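Local atomic coordinates of pesticidal crystal protein Cry4Aa (Bacillus thuringiensis, PDB entry 2C9K), a protein that binds midgut epithelial cells of mosquito larvae and promotes their colloid-osmotic lysis as a pore-forming crystal toxin. Residues I118-V122 / Y143-A147; A147-L151 / A189-Y193; Y183-T187 / Y246-K250; D238-L242 / S257-R261. One frame throughout, in Å; residues are numbered along the deposited sequence.

Overall arrangement
Three of the four contacts lie nearly in line along the N-terminal helical bundle, the third at its exit, and the fourth leaves it. Contacts 1 and 2 have centres about 9 Å apart and share A147 on helix 140-164, which thereby meets helix 103-123 on one part of its surface and helix 183-208 on another. Contact 3, centred about 10 Å from contact 2, uses the beginning of helix 183-208 and the chain that follows helix 222-240. Along the sequence contacts 2 and 3 interleave, as do contacts 3 and 4. Contact 4, about 20 Å between centres from contact 1, bolts helix 222-240 to chain of the middle domain, so the series runs from bundle interior to domain interface.

Contact 1: residues I118-V122 / Y143-A147; sequences IPELV and YAQAA
I118 points toward helix 140-164 and makes up the dense end of this contact, sending one branch to Y143 and the other to the alanines beyond it. With CG1 placed beside the backbone N (chi1 -76°), the long branch runs out over A146, whose CB lies 4.0 Å from I118 CG1, and I118 CD1 comes to rest 3.9 Å from A147 N. The I118 and Y143 side chains cross at about a right angle, with I118 CG2 toward the ring and oblique to it; the spacing modelled there is doubtful, but the two groups are clearly neighbours. Small residues on one helix thus receive a branched one from the other, and the axes run antiparallel at 170° with a closest approach of 10.9 Å.

One turn on, the packing eases. L121 CD2 meets the rim of the Y143 ring near its plane, 4.2 Å from Y143 CD1, and V122 CG2 reaches the ring obliquely, 4.1 Å from Y143 CE1. V122 is already partly exposed, while P119 looks away to solvent and E120 turns outward to a salt bridge with R76.

Helix 140-164 is the central helix of the seven-helix bundle of three-domain Cry toxins, and helix 103-123 is one of its outer companions. Helix 183-208 closes the pair on one side, placing Y193 against I118 and Y196 beside Y143, and helix 64-74 packs on L121 through A70 and L74.

Contact 2: residues A147-L151 / A189-Y193; sequences ANLHL and AIEDY
The methyl of A147 sits squarely over one face of the Y193 ring, a CH-pi contact in which A147 CB lies 3.4 Å from the ring centroid and 10° off the ring normal. Y193 presents that face because its CG stands opposite the carbonyl carbon, next to the backbone N (chi1 -74°), which swings the ring across the gap between the helices. L151 takes up the ring's rim instead: its CG approaches in the ring plane, 3.8 Å from Y193 CD1, and the two side chains slide past each other in opposite directions.

In the same leucine a chi2 of 170° sends CD1 straight on, anti to CA, and leaves CD2 as the branch that turns onto the facing helix, where it touches both A189 CB, at 3.6 Å, and I190 CG1, at 3.7 Å. Helices 140-164 and 183-208 run antiparallel here, their local axes 10.6 Å apart. The first is the central helix of the Cry toxin bundle, the second one of the amphipathic helices wrapped round it; every touching residue is buried.

H150 directs its ring toward the outer end of Y193. The two aromatic groups meet rim to rim, with centroids 5.7 Å apart, and neither covers the other's face; the imidazole's own orientation is doubtful. F114 and H111 of helix 103-123 also meet the H150 ring.

Contact 3: residues Y183-T187 / Y246-K250; sequences YPVLT and YDVGK
Y183 brings the outer end of its ring, hydroxyl first, up against the turn D247-G249, with D247 OD2 at the ring edge. Y183 OH donates to D247 OD2 at 2.5 Å, arriving on the syn side but 25° out of the carboxylate plane; ring and carboxylate planes are strongly inclined to one another. K250 N reaches D247 OD2 from the opposite face at 2.9 Å, in a bond to the residue three positions on that makes an Asx motif. D247 CG lies opposite the backbone N (chi1 -178°), which turns the carboxylate toward the helix while D247 itself centres an inverse gamma turn.

Deeper in, L186 provides the apolar half. Its CD2 lies 4.0 Å from V248 CG2, the two side chains crossing at about a right angle, and also sits in the plane of the Y183 ring at its edge. The carbonyl oxygen of Y246, beside L186, is bound by N155 of helix 140-164, and the Y246 hydroxyl is held by N148 of the same helix. In the first turn of helix 183-208, T187 OG1 donates to Y183 O at 3.2 Å, an acceptor already used by T187 N.

The loop is the segment by which the chain leaves the helical bundle; K250 then meets R522 and Y570 of the C-terminal domain. Two donors on one oxygen would be expected to stabilise the negative charge of buried D247; the same oxygen joins the first residue of helix 183-208 to this linker through Y183 OH.

Contact 4: residues D238-L242 / S257-R261; sequences DLVAL and SELTR
D238 meets its partners one after another as it leaves helix 222-240. Its CB rests 3.8 Å from L259 CD1, and its CG lies beside the same methyl. Beyond them the carboxylate opens onto R261: D238 OD1 accepts from R261 NE at 2.8 Å with an N-H...O angle of 175°, and D238 OD2 accepts from R261 NH2 at 2.7 Å. Both oxygens use their syn lone pairs. Carboxylate and guanidinium are nearly coplanar, 13° apart, in a side-on, two-pronged salt bridge that fixes the rotation of both groups.

This bridge spans a domain boundary of the three-domain Cry fold, tying the end of the helical bundle to chain of the middle domain, the one implicated in receptor recognition in Cry toxins. R261 gets there by a bend: its CG is wedged between the backbone N and the carbonyl carbon, and a second turn at chi2 (-60°) brings the guanidinium round to the aspartate. R261 NH2 is also hydrogen-bonded to H432, so a second residue of the middle domain steadies the grip.

Below the charges the surface is apolar. L259 CD2 lies 3.9 Å from A241 CB and 4.2 Å from L242 CD2, while the latter methyl also touches S257 OG. Helix 5-16 also packs here, with V10 on D238 and V13 and L14 on L242.

Contact 1: residues I118-V122 / Y143-A147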
loop_
_atom_site.group_PDB
_atom_site.type_symbol
_atom_site.label_atom_id
_atom_site.label_comp_id
_atom_site.label_asym_id
_atom_site.label_seq_id
_atom_site.Cartn_x
_atom_site.Cartn_y
_atom_site.Cartn_z
ATOM N N ILE A 118 16.738 18.296 -3.097
ATOM C CA ILE A 118 15.891 17.476 -3.951
ATOM C C ILE A 118 16.080 17.847 -5.424
ATOM O O ILE A 118 16.233 16.965 -6.269
ATOM C CB ILE A 118 14.413 17.573 -3.525
ATOM C CG1 ILE A 118 14.203 16.735 -2.259
ATOM C CG2 ILE A 118 13.508 17.094 -4.642
ATOM C CD1 ILE A 118 12.817 16.816 -1.680
ATOM N N PRO A 119 16.075 19.151 -5.756
ATOM C CA PRO A 119 16.272 19.468 -7.172
ATOM C C PRO A 119 17.683 19.045 -7.581
ATOM O O PRO A 119 17.909 18.585 -8.701
ATOM C CB PRO A 119 16.072 20.976 -7.218
ATOM C CG PRO A 119 15.062 21.203 -6.142
ATOM C CD PRO A 119 15.602 20.336 -5.022
ATOM N N GLU A 120 18.627 19.190 -6.657
ATOM C CA GLU A 120 20.012 18.801 -6.920
ATOM C C GLU A 120 19.995 17.335 -7.347
ATOM O O GLU A 120 20.475 16.978 -8.426
ATOM C CB GLU A 120 20.853 18.955 -5.650
ATOM C CG GLU A 120 22.355 18.999 -5.882
ATOM C CD GLU A 120 23.141 19.192 -4.585
ATOM O OE1 GLU A 120 22.696 19.998 -3.726
ATOM O OE2 GLU A 120 24.205 18.548 -4.432
ATOM N N LEU A 121 19.419 16.501 -6.485
ATOM C CA LEU A 121 19.306 15.071 -6.729
ATOM C C LEU A 121 18.816 14.777 -8.138
ATOM O O LEU A 121 19.488 14.087 -8.906
ATOM C CB LEU A 121 18.343 14.445 -5.722
ATOM C CG LEU A 121 18.039 12.963 -5.934
ATOM C CD1 LEU A 121 19.316 12.169 -5.760
ATOM C CD2 LEU A 121 16.980 12.504 -4.954
ATOM N N VAL A 122 17.649 15.308 -8.476
ATOM C CA VAL A 122 17.065 15.080 -9.794
ATOM C C VAL A 122 17.857 15.658 -10.974
ATOM O O VAL A 122 17.895 15.065 -12.051
ATOM C CB VAL A 122 15.615 15.626 -9.847
ATOM C CG1 VAL A 122 15.104 15.637 -11.273
ATOM C CG2 VAL A 122 14.713 14.761 -8.984
ATOM N N TYR A 143 14.370 9.594 -3.318
ATOM C CA TYR A 143 13.664 10.843 -3.498
ATOM C C TYR A 143 12.518 10.890 -2.498
ATOM O O TYR A 143 12.321 11.888 -1.802
ATOM C CB TYR A 143 13.093 10.920 -4.910
ATOM C CG TYR A 143 12.293 12.174 -5.177
ATOM C CD1 TYR A 143 12.922 13.356 -5.560
ATOM C CD2 TYR A 143 10.911 12.185 -5.026
ATOM C CE1 TYR A 143 12.196 14.514 -5.792
ATOM C CE2 TYR A 143 10.176 13.345 -5.248
ATOM C CZ TYR A 143 10.826 14.506 -5.635
ATOM O OH TYR A 143 10.101 15.655 -5.878
ATOM N N ALA A 144 11.763 9.797 -2.437
ATOM C CA ALA A 144 10.611 9.694 -1.551
ATOM C C ALA A 144 10.950 9.980 -0.100
ATOM O O ALA A 144 10.317 10.831 0.517
ATOM C CB ALA A 144 9.960 8.316 -1.685
ATOM N N GLN A 145 11.933 9.279 0.454
ATOM C CA GLN A 145 12.308 9.518 1.841
ATOM C C GLN A 145 12.609 10.996 2.071
ATOM O O GLN A 145 12.197 11.572 3.077
ATOM C CB GLN A 145 13.520 8.673 2.221
ATOM C CG GLN A 145 13.221 7.190 2.365
ATOM C CD GLN A 145 12.135 6.914 3.390
ATOM O OE1 GLN A 145 12.056 7.586 4.415
ATOM N NE2 GLN A 145 11.302 5.912 3.124
ATOM N N ALA A 146 13.319 11.611 1.131
ATOM C CA ALA A 146 13.657 13.027 1.236
ATOM C C ALA A 146 12.396 13.887 1.291
ATOM O O ALA A 146 12.223 14.684 2.212
ATOM C CB ALA A 146 14.521 13.456 0.058
ATOM N N ALA A 147 11.513 13.722 0.308
ATOM C CA ALA A 147 10.270 14.497 0.257
ATOM C C ALA A 147 9.414 14.324 1.508
ATOM O O ALA A 147 8.802 15.284 1.981
ATOM C CB ALA A 147 9.462 14.114 -0.979
#

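Contact 2: residues A147-L151 / A189-Y193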
loop_
_atom_site.group_PDB
_atom_site.type_symbol
_atom_site.label_atom_id
_atom_site.label_comp_id
_atom_site.label_asym_id
_atom_site.label_seq_id
_atom_site.Cartn_x
_atom_site.Cartn_y
_atom_site.Cartn_z
ATOM N N ALA A 147 11.513 13.722 0.308
ATOM C CA ALA A 147 10.270 14.497 0.257
ATOM C C ALA A 147 9.414 14.324 1.508
ATOM O O ALA A 147 8.802 15.284 1.981
ATOM C CB ALA A 147 9.462 14.114 -0.979
ATOM N N ASN A 148 9.370 13.106 2.043
ATOM C CA ASN A 148 8.578 12.844 3.234
ATOM C C ASN A 148 9.152 13.625 4.408
ATOM O O ASN A 148 8.418 14.295 5.133
ATOM C CB ASN A 148 8.549 11.344 3.543
ATOM C CG ASN A 148 7.733 11.016 4.788
ATOM O OD1 ASN A 148 8.276 10.566 5.799
ATOM N ND2 ASN A 148 6.425 11.243 4.719
ATOM N N LEU A 149 10.464 13.540 4.601
ATOM C CA LEU A 149 11.092 14.286 5.687
ATOM C C LEU A 149 10.698 15.741 5.488
ATOM O O LEU A 149 10.234 16.410 6.420
ATOM C CB LEU A 149 12.618 14.152 5.635
ATOM C CG LEU A 149 13.144 12.761 5.972
ATOM C CD1 LEU A 149 14.644 12.670 5.718
ATOM C CD2 LEU A 149 12.804 12.460 7.414
ATOM N N HIS A 150 10.866 16.221 4.260
ATOM C CA HIS A 150 10.521 17.589 3.935
ATOM C C HIS A 150 9.092 17.886 4.372
ATOM O O HIS A 150 8.851 18.836 5.116
ATOM C CB HIS A 150 10.661 17.837 2.433
ATOM C CG HIS A 150 10.519 19.278 2.051
ATOM N ND1 HIS A 150 10.489 20.294 2.982
ATOM C CD2 HIS A 150 10.403 19.874 0.843
ATOM C CE1 HIS A 150 10.356 21.453 2.366
ATOM N NE2 HIS A 150 10.302 21.225 1.068
ATOM N N LEU A 151 8.142 17.071 3.920
ATOM C CA LEU A 151 6.739 17.280 4.276
ATOM C C LEU A 151 6.499 17.268 5.789
ATOM O O LEU A 151 5.604 17.961 6.283
ATOM C CB LEU A 151 5.854 16.217 3.608
ATOM C CG LEU A 151 5.667 16.319 2.090
ATOM C CD1 LEU A 151 4.982 15.075 1.553
ATOM C CD2 LEU A 151 4.850 17.565 1.763
ATOM N N ALA A 189 3.607 21.352 -1.728
ATOM C CA ALA A 189 4.611 20.299 -1.578
ATOM C C ALA A 189 3.958 18.911 -1.593
ATOM O O ALA A 189 4.532 17.950 -2.123
ATOM C CB ALA A 189 5.382 20.498 -0.278
ATOM N N ILE A 190 2.769 18.812 -0.998
ATOM C CA ILE A 190 2.020 17.555 -0.958
ATOM C C ILE A 190 1.587 17.231 -2.381
ATOM O O ILE A 190 1.648 16.080 -2.823
ATOM C CB ILE A 190 0.744 17.669 -0.078
ATOM C CG1 ILE A 190 1.128 17.735 1.400
ATOM C CG2 ILE A 190 -0.188 16.502 -0.346
ATOM C CD1 ILE A 190 -0.045 17.985 2.329
ATOM N N GLU A 191 1.159 18.263 -3.100
ATOM C CA GLU A 191 0.715 18.082 -4.467
ATOM C C GLU A 191 1.865 17.733 -5.408
ATOM O O GLU A 191 1.793 16.737 -6.133
ATOM C CB GLU A 191 0.002 19.337 -4.964
ATOM C CG GLU A 191 -0.530 19.199 -6.384
ATOM C CD GLU A 191 -1.373 20.380 -6.808
ATOM O OE1 GLU A 191 -2.269 20.778 -6.036
ATOM O OE2 GLU A 191 -1.151 20.908 -7.913
ATOM N N ASP A 192 2.921 18.540 -5.398
ATOM C CA ASP A 192 4.051 18.293 -6.284
ATOM C C ASP A 192 4.728 16.961 -6.054
ATOM O O ASP A 192 4.988 16.220 -6.995
ATOM C CB ASP A 192 5.080 19.409 -6.161
ATOM C CG ASP A 192 4.569 20.724 -6.695
ATOM O OD1 ASP A 192 3.548 20.721 -7.423
ATOM O OD2 ASP A 192 5.197 21.763 -6.397
ATOM N N TYR A 193 5.023 16.660 -4.799
ATOM C CA TYR A 193 5.673 15.401 -4.458
ATOM C C TYR A 193 4.824 14.200 -4.868
ATOM O O TYR A 193 5.337 13.223 -5.404
ATOM C CB TYR A 193 5.971 15.375 -2.964
ATOM C CG TYR A 193 7.131 16.267 -2.591
ATOM C CD1 TYR A 193 7.259 16.784 -1.305
ATOM C CD2 TYR A 193 8.129 16.568 -3.522
ATOM C CE1 TYR A 193 8.350 17.580 -0.955
ATOM C CE2 TYR A 193 9.225 17.361 -3.176
ATOM C CZ TYR A 193 9.327 17.861 -1.895
ATOM O OH TYR A 193 10.415 18.627 -1.546
#

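Contact 3: residues Y183-T187 / Y246-K250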
loop_
_atom_site.group_PDB
_atom_site.type_symbol
_atom_site.label_atom_id
_atom_site.label_comp_id
_atom_site.label_asym_id
_atom_site.label_seq_id
_atom_site.Cartn_x
_atom_site.Cartn_y
_atom_site.Cartn_z
ATOM N N TYR A 183 1.749 27.073 5.382
ATOM C CA TYR A 183 0.609 26.295 4.903
ATOM C C TYR A 183 0.380 26.327 3.393
ATOM O O TYR A 183 -0.013 25.325 2.809
ATOM C CB TYR A 183 -0.685 26.692 5.618
ATOM C CG TYR A 183 -1.801 25.720 5.318
ATOM C CD1 TYR A 183 -1.602 24.348 5.471
ATOM C CD2 TYR A 183 -3.036 26.158 4.840
ATOM C CE1 TYR A 183 -2.599 23.436 5.151
ATOM C CE2 TYR A 183 -4.040 25.250 4.518
ATOM C CZ TYR A 183 -3.809 23.894 4.675
ATOM O OH TYR A 183 -4.776 22.986 4.352
ATOM N N PRO A 184 0.593 27.481 2.746
ATOM C CA PRO A 184 0.373 27.466 1.299
ATOM C C PRO A 184 1.447 26.602 0.640
ATOM O O PRO A 184 1.214 25.963 -0.384
ATOM C CB PRO A 184 0.493 28.937 0.925
ATOM C CG PRO A 184 -0.017 29.632 2.153
ATOM C CD PRO A 184 0.682 28.865 3.244
ATOM N N VAL A 185 2.622 26.580 1.253
ATOM C CA VAL A 185 3.752 25.803 0.748
ATOM C C VAL A 185 3.629 24.311 1.074
ATOM O O VAL A 185 4.035 23.461 0.274
ATOM C CB VAL A 185 5.083 26.323 1.336
ATOM C CG1 VAL A 185 6.239 25.476 0.853
ATOM C CG2 VAL A 185 5.284 27.765 0.942
ATOM N N LEU A 186 3.090 24.003 2.256
ATOM C CA LEU A 186 2.912 22.622 2.696
ATOM C C LEU A 186 2.050 21.929 1.668
ATOM O O LEU A 186 2.358 20.836 1.191
ATOM C CB LEU A 186 2.209 22.590 4.052
ATOM C CG LEU A 186 1.717 21.237 4.568
ATOM C CD1 LEU A 186 2.869 20.258 4.651
ATOM C CD2 LEU A 186 1.074 21.428 5.932
ATOM N N THR A 187 0.962 22.601 1.335
ATOM C CA THR A 187 0.018 22.117 0.358
ATOM C C THR A 187 0.705 21.831 -0.985
ATOM O O THR A 187 0.728 20.690 -1.438
ATOM C CB THR A 187 -1.111 23.152 0.196
ATOM O OG1 THR A 187 -1.901 23.162 1.394
ATOM C CG2 THR A 187 -1.989 22.839 -1.011
ATOM N N TYR A 246 -0.636 14.975 5.863
ATOM C CA TYR A 246 0.207 16.080 6.290
ATOM C C TYR A 246 -0.508 17.412 6.107
ATOM O O TYR A 246 -0.016 18.439 6.570
ATOM C CB TYR A 246 1.523 16.100 5.508
ATOM C CG TYR A 246 2.516 15.018 5.901
ATOM C CD1 TYR A 246 2.987 14.912 7.215
ATOM C CD2 TYR A 246 2.991 14.103 4.963
ATOM C CE1 TYR A 246 3.903 13.918 7.582
ATOM C CE2 TYR A 246 3.907 13.110 5.324
ATOM C CZ TYR A 246 4.354 13.022 6.632
ATOM O OH TYR A 246 5.227 12.018 6.990
ATOM N N ASP A 247 -1.660 17.400 5.435
ATOM C CA ASP A 247 -2.423 18.628 5.204
ATOM C C ASP A 247 -3.124 19.051 6.481
ATOM O O ASP A 247 -4.286 18.719 6.708
ATOM C CB ASP A 247 -3.454 18.423 4.087
ATOM C CG ASP A 247 -4.250 19.697 3.766
ATOM O OD1 ASP A 247 -4.644 19.874 2.591
ATOM O OD2 ASP A 247 -4.501 20.515 4.677
ATOM N N VAL A 248 -2.402 19.784 7.315
ATOM C CA VAL A 248 -2.926 20.265 8.579
ATOM C C VAL A 248 -4.303 20.894 8.431
ATOM O O VAL A 248 -5.090 20.927 9.375
ATOM C CB VAL A 248 -1.979 21.294 9.189
ATOM C CG1 VAL A 248 -2.590 21.873 10.450
ATOM C CG2 VAL A 248 -0.639 20.646 9.463
ATOM N N GLY A 249 -4.595 21.413 7.248
ATOM C CA GLY A 249 -5.895 22.018 7.038
ATOM C C GLY A 249 -6.973 20.958 7.079
ATOM O O GLY A 249 -7.922 21.068 7.851
ATOM N N LYS A 250 -6.807 19.927 6.254
ATOM C CA LYS A 250 -7.750 18.821 6.152
ATOM C C LYS A 250 -7.840 17.939 7.394
ATOM O O LYS A 250 -8.932 17.547 7.796
ATOM C CB LYS A 250 -7.378 17.948 4.960
ATOM C CG LYS A 250 -7.456 18.642 3.609
ATOM C CD LYS A 250 -8.783 18.368 2.920
ATOM C CE LYS A 250 -9.909 19.249 3.437
ATOM N NZ LYS A 250 -9.892 20.607 2.810
#

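Contact 4: residues D238-L242 / S257-R261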
loop_
_atom_site.group_PDB
_atom_site.type_symbol
_atom_site.label_atom_id
_atom_site.label_comp_id
_atom_site.label_asym_id
_atom_site.label_seq_id
_atom_site.Cartn_x
_atom_site.Cartn_y
_atom_site.Cartn_z
ATOM N N ASP A 238 3.193 3.623 -1.035
ATOM C CA ASP A 238 2.632 3.509 0.313
ATOM C C ASP A 238 2.896 4.790 1.072
ATOM O O ASP A 238 2.041 5.276 1.812
ATOM C CB ASP A 238 3.233 2.320 1.081
ATOM C CG ASP A 238 2.595 0.987 0.696
ATOM O OD1 ASP A 238 1.565 0.995 -0.012
ATOM O OD2 ASP A 238 3.118 -0.072 1.110
ATOM N N LEU A 239 4.082 5.346 0.872
ATOM C CA LEU A 239 4.459 6.579 1.540
ATOM C C LEU A 239 3.670 7.753 0.939
ATOM O O LEU A 239 3.162 8.607 1.664
ATOM C CB LEU A 239 5.966 6.782 1.393
ATOM C CG LEU A 239 6.689 7.750 2.327
ATOM C CD1 LEU A 239 6.292 7.507 3.792
ATOM C CD2 LEU A 239 8.200 7.563 2.119
ATOM N N VAL A 240 3.539 7.771 -0.383
ATOM C CA VAL A 240 2.805 8.824 -1.074
ATOM C C VAL A 240 1.314 8.852 -0.718
ATOM O O VAL A 240 0.685 9.911 -0.732
ATOM C CB VAL A 240 2.947 8.667 -2.604
ATOM C CG1 VAL A 240 2.172 9.767 -3.332
ATOM C CG2 VAL A 240 4.418 8.697 -2.986
ATOM N N ALA A 241 0.744 7.689 -0.412
ATOM C CA ALA A 241 -0.675 7.603 -0.055
ATOM C C ALA A 241 -0.997 8.262 1.295
ATOM O O ALA A 241 -2.145 8.614 1.564
ATOM C CB ALA A 241 -1.115 6.147 -0.040
ATOM N N LEU A 242 0.014 8.437 2.140
ATOM C CA LEU A 242 -0.195 9.054 3.447
ATOM C C LEU A 242 0.066 10.566 3.452
ATOM O O LEU A 242 -0.332 11.268 4.388
ATOM C CB LEU A 242 0.703 8.384 4.487
ATOM C CG LEU A 242 0.573 6.866 4.550
ATOM C CD1 LEU A 242 1.655 6.289 5.463
ATOM C CD2 LEU A 242 -0.817 6.496 5.045
ATOM N N SER A 257 -5.385 5.991 9.091
ATOM C CA SER A 257 -5.617 5.561 7.723
ATOM C C SER A 257 -5.029 4.181 7.483
ATOM O O SER A 257 -4.299 3.668 8.325
ATOM C CB SER A 257 -4.986 6.558 6.755
ATOM O OG SER A 257 -3.583 6.540 6.882
ATOM N N GLU A 258 -5.351 3.586 6.336
ATOM C CA GLU A 258 -4.840 2.264 5.994
ATOM C C GLU A 258 -4.527 2.139 4.504
ATOM O O GLU A 258 -4.964 2.951 3.694
ATOM C CB GLU A 258 -5.842 1.187 6.429
ATOM C CG GLU A 258 -7.227 1.262 5.781
ATOM C CD GLU A 258 -8.262 0.370 6.490
ATOM O OE1 GLU A 258 -9.275 0.000 5.860
ATOM O OE2 GLU A 258 -8.075 0.050 7.686
ATOM N N LEU A 259 -3.748 1.127 4.149
ATOM C CA LEU A 259 -3.367 0.892 2.762
ATOM C C LEU A 259 -4.047 -0.412 2.342
ATOM O O LEU A 259 -3.753 -1.467 2.907
ATOM C CB LEU A 259 -1.839 0.772 2.671
ATOM C CG LEU A 259 -1.024 1.917 3.302
ATOM C CD1 LEU A 259 0.426 1.505 3.455
ATOM C CD2 LEU A 259 -1.130 3.172 2.455
ATOM N N THR A 260 -4.948 -0.340 1.357
ATOM C CA THR A 260 -5.710 -1.519 0.904
ATOM C C THR A 260 -5.192 -2.269 -0.311
ATOM O O THR A 260 -5.668 -3.366 -0.600
ATOM C CB THR A 260 -7.165 -1.166 0.574
ATOM O OG1 THR A 260 -7.195 -0.427 -0.650
ATOM C CG2 THR A 260 -7.789 -0.337 1.683
ATOM N N ARG A 261 -4.238 -1.682 -1.026
ATOM C CA ARG A 261 -3.665 -2.316 -2.221
ATOM C C ARG A 261 -3.027 -3.698 -1.991
ATOM O O ARG A 261 -2.550 -4.007 -0.893
ATOM C CB ARG A 261 -2.597 -1.405 -2.823
ATOM C CG ARG A 261 -1.201 -1.576 -2.217
ATOM C CD ARG A 261 -1.184 -1.280 -0.726
ATOM N NE ARG A 261 0.158 -1.370 -0.155
ATOM C CZ ARG A 261 0.737 -2.502 0.231
ATOM N NH1 ARG A 261 0.087 -3.656 0.114
ATOM N NH2 ARG A 261 1.970 -2.478 0.732
#